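Local coordinates for 16S rRNA processing protein (Pseudomonas aeruginosa, PDB 2F1L) that probably helps in the last step of 30S ribosomal subunit assembly and in efficient processing of 16S rRNA, at residues H136-E139 with D144-V147. Numbering follows the deposited sequence.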
ATOM      1  N   HIS A 136     -10.971   7.853  12.833  1.00 33.28           N
ATOM      2  CA  HIS A 136     -10.300   9.023  12.251  1.00 33.82           C
ATOM      3  C   HIS A 136      -9.110   8.557  11.437  1.00 33.98           C
ATOM      4  O   HIS A 136      -8.866   7.346  11.333  1.00 37.30           O
ATOM      5  CB  HIS A 136      -9.890  10.088  13.285  1.00 29.85           C
ATOM      6  CG  HIS A 136      -8.895   9.625  14.307  1.00 31.25           C
ATOM      7  ND1 HIS A 136      -9.250   8.857  15.400  1.00 36.17           N
ATOM      8  CD2 HIS A 136      -7.568   9.891  14.451  1.00 36.18           C
ATOM      9  CE1 HIS A 136      -8.181   8.642  16.157  1.00 36.93           C
ATOM     10  NE2 HIS A 136      -7.142   9.251  15.600  1.00 29.82           N
ATOM     11  N   LEU A 137      -8.451   9.519  10.797  1.00 32.53           N
ATOM     12  CA  LEU A 137      -7.349   9.270   9.881  1.00 34.69           C
ATOM     13  C   LEU A 137      -6.114   9.939  10.411  1.00 34.11           C
ATOM     14  O   LEU A 137      -6.212  10.890  11.160  1.00 34.53           O
ATOM     15  CB  LEU A 137      -7.664   9.763   8.466  1.00 33.39           C
ATOM     16  CG  LEU A 137      -8.391   8.632   7.730  1.00 35.39           C
ATOM     17  CD1 LEU A 137      -9.848   8.746   7.984  1.00 43.51           C
ATOM     18  CD2 LEU A 137      -8.137   8.632   6.258  1.00 38.84           C
ATOM     19  N   LEU A 138      -4.957   9.409  10.052  1.00 33.83           N
ATOM     20  CA  LEU A 138      -3.687   9.984  10.478  1.00 33.78           C
ATOM     21  C   LEU A 138      -2.858  10.353   9.277  1.00 32.43           C
ATOM     22  O   LEU A 138      -2.803   9.633   8.307  1.00 32.89           O
ATOM     23  CB  LEU A 138      -2.870   9.004  11.320  1.00 32.90           C
ATOM     24  CG  LEU A 138      -3.475   8.439  12.602  1.00 38.66           C
ATOM     25  CD1 LEU A 138      -2.479   7.447  13.214  1.00 42.29           C
ATOM     26  CD2 LEU A 138      -3.853   9.489  13.636  1.00 38.67           C
ATOM     27  N   GLU A 139      -2.203  11.489   9.365  1.00 34.42           N
ATOM     28  CA  GLU A 139      -1.219  11.883   8.394  1.00 35.60           C
ATOM     29  C   GLU A 139       0.102  11.290   8.916  1.00 32.03           C
ATOM     30  O   GLU A 139       0.403  11.391  10.100  1.00 31.19           O
ATOM     31  CB  GLU A 139      -1.259  13.402   8.328  1.00 35.72           C
ATOM     32  CG  GLU A 139      -0.511  14.094   7.195  1.00 46.62           C
ATOM     33  CD  GLU A 139      -0.438  15.596   7.446  1.00 41.53           C
ATOM     34  OE1 GLU A 139      -1.445  16.142   7.955  1.00 44.04           O
ATOM     35  OE2 GLU A 139       0.624  16.211   7.184  1.00 56.11           O
ATOM     36  N   ASP A 144      -1.787   7.976   4.241  1.00 36.78           N
ATOM     37  CA  ASP A 144      -2.637   8.159   5.402  1.00 36.22           C
ATOM     38  C   ASP A 144      -3.038   6.824   6.024  1.00 36.68           C
ATOM     39  O   ASP A 144      -3.160   5.814   5.334  1.00 40.85           O
ATOM     40  CB  ASP A 144      -3.882   8.920   4.996  1.00 37.23           C
ATOM     41  CG  ASP A 144      -3.583  10.328   4.559  1.00 38.50           C
ATOM     42  OD1 ASP A 144      -2.654  10.929   5.134  1.00 40.50           O
ATOM     43  OD2 ASP A 144      -4.284  10.842   3.652  1.00 54.32           O
ATOM     44  N   VAL A 145      -3.252   6.821   7.327  1.00 35.48           N
ATOM     45  CA  VAL A 145      -3.658   5.616   8.027  1.00 35.87           C
ATOM     46  C   VAL A 145      -5.034   5.823   8.572  1.00 35.90           C
ATOM     47  O   VAL A 145      -5.364   6.908   9.037  1.00 38.08           O
ATOM     48  CB  VAL A 145      -2.688   5.317   9.177  1.00 36.78           C
ATOM     49  CG1 VAL A 145      -3.270   4.290  10.117  1.00 42.22           C
ATOM     50  CG2 VAL A 145      -1.323   4.840   8.600  1.00 34.66           C
HETATM   51  N   MSE A 146      -5.844   4.779   8.527  1.00 39.59           N
HETATM   52  CA  MSE A 146      -7.190   4.793   9.085  1.00 41.87           C
HETATM   53  C   MSE A 146      -7.177   4.102  10.414  1.00 36.72           C
HETATM   54  O   MSE A 146      -6.763   2.962  10.518  1.00 35.62           O
HETATM   55  CB  MSE A 146      -8.136   4.060   8.176  1.00 35.83           C
HETATM   56  CG  MSE A 146      -8.256   4.695   6.838  1.00 41.32           C
HETATM   57 SE   MSE A 146      -9.074   3.463   5.483  1.00 72.14          SE
HETATM   58  CE  MSE A 146      -7.835   1.936   5.423  1.00 64.08           C
ATOM     59  N   VAL A 147      -7.636   4.806  11.439  1.00 38.11           N
ATOM     60  CA  VAL A 147      -7.777   4.225  12.769  1.00 37.64           C
ATOM     61  C   VAL A 147      -9.156   3.593  12.814  1.00 37.23           C
ATOM     62  O   VAL A 147     -10.171   4.297  12.769  1.00 35.62           O
ATOM     63  CB  VAL A 147      -7.613   5.293  13.914  1.00 38.12           C
ATOM     64  CG1 VAL A 147      -7.651   4.638  15.281  1.00 33.68           C
ATOM     65  CG2 VAL A 147      -6.314   6.014  13.777  1.00 35.29           C
TER
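Leu138 and Val145 bond to each other twice, as a hydrogen-bonded antiparallel pair in the beta hairpin of strands 130-138 and 145-149, part of the PRC-barrel domain of RimM. Leu138 N reaches Val145 O at 2.7 Å, and Val145 N returns to Leu138 O at 3.0 Å. Two residues further along each strand, Val147 N donates to His136 O at 2.8 Å. Between these pairs, Leu137 and Met146 form a non-hydrogen-bonded pair, and Leu137 CA adds a C-H...O contact to Val145 O. Asp144, at the loop end of the hairpin, makes a second such contact through its CA to Leu138 O; its OD2 is hydrogen-bonded to an unidentified ligand, probably from the crystallisation liquor, and weakly to Trp115 NE1. Glu139 OE2 forms a salt bridge with Arg102 NE of the second subunit.

The side chains divide between the two faces of the sheet. On one, Leu137 CD2 lies 4.0 Å from Met146 CG, the two side chains side by side, while beyond CG the selenium of Met146, a selenomethionine, lies farther from Leu137; Trp115 and Leu118 of helix 115-118 pack on Leu137. The other face carries His136, Leu138, Val145 and Val147, with Leu161 of the next strand against both valines. Leu138 CG meets Val147 CG2 at 3.9 Å. His136 CG sits between its backbone N and carbonyl carbon (chi1 62°), which stands the imidazole alongside Val147, whose CG2 makes a CH-pi contact over one ring face, displaced toward the rim and 3.8 Å from His136 NE2.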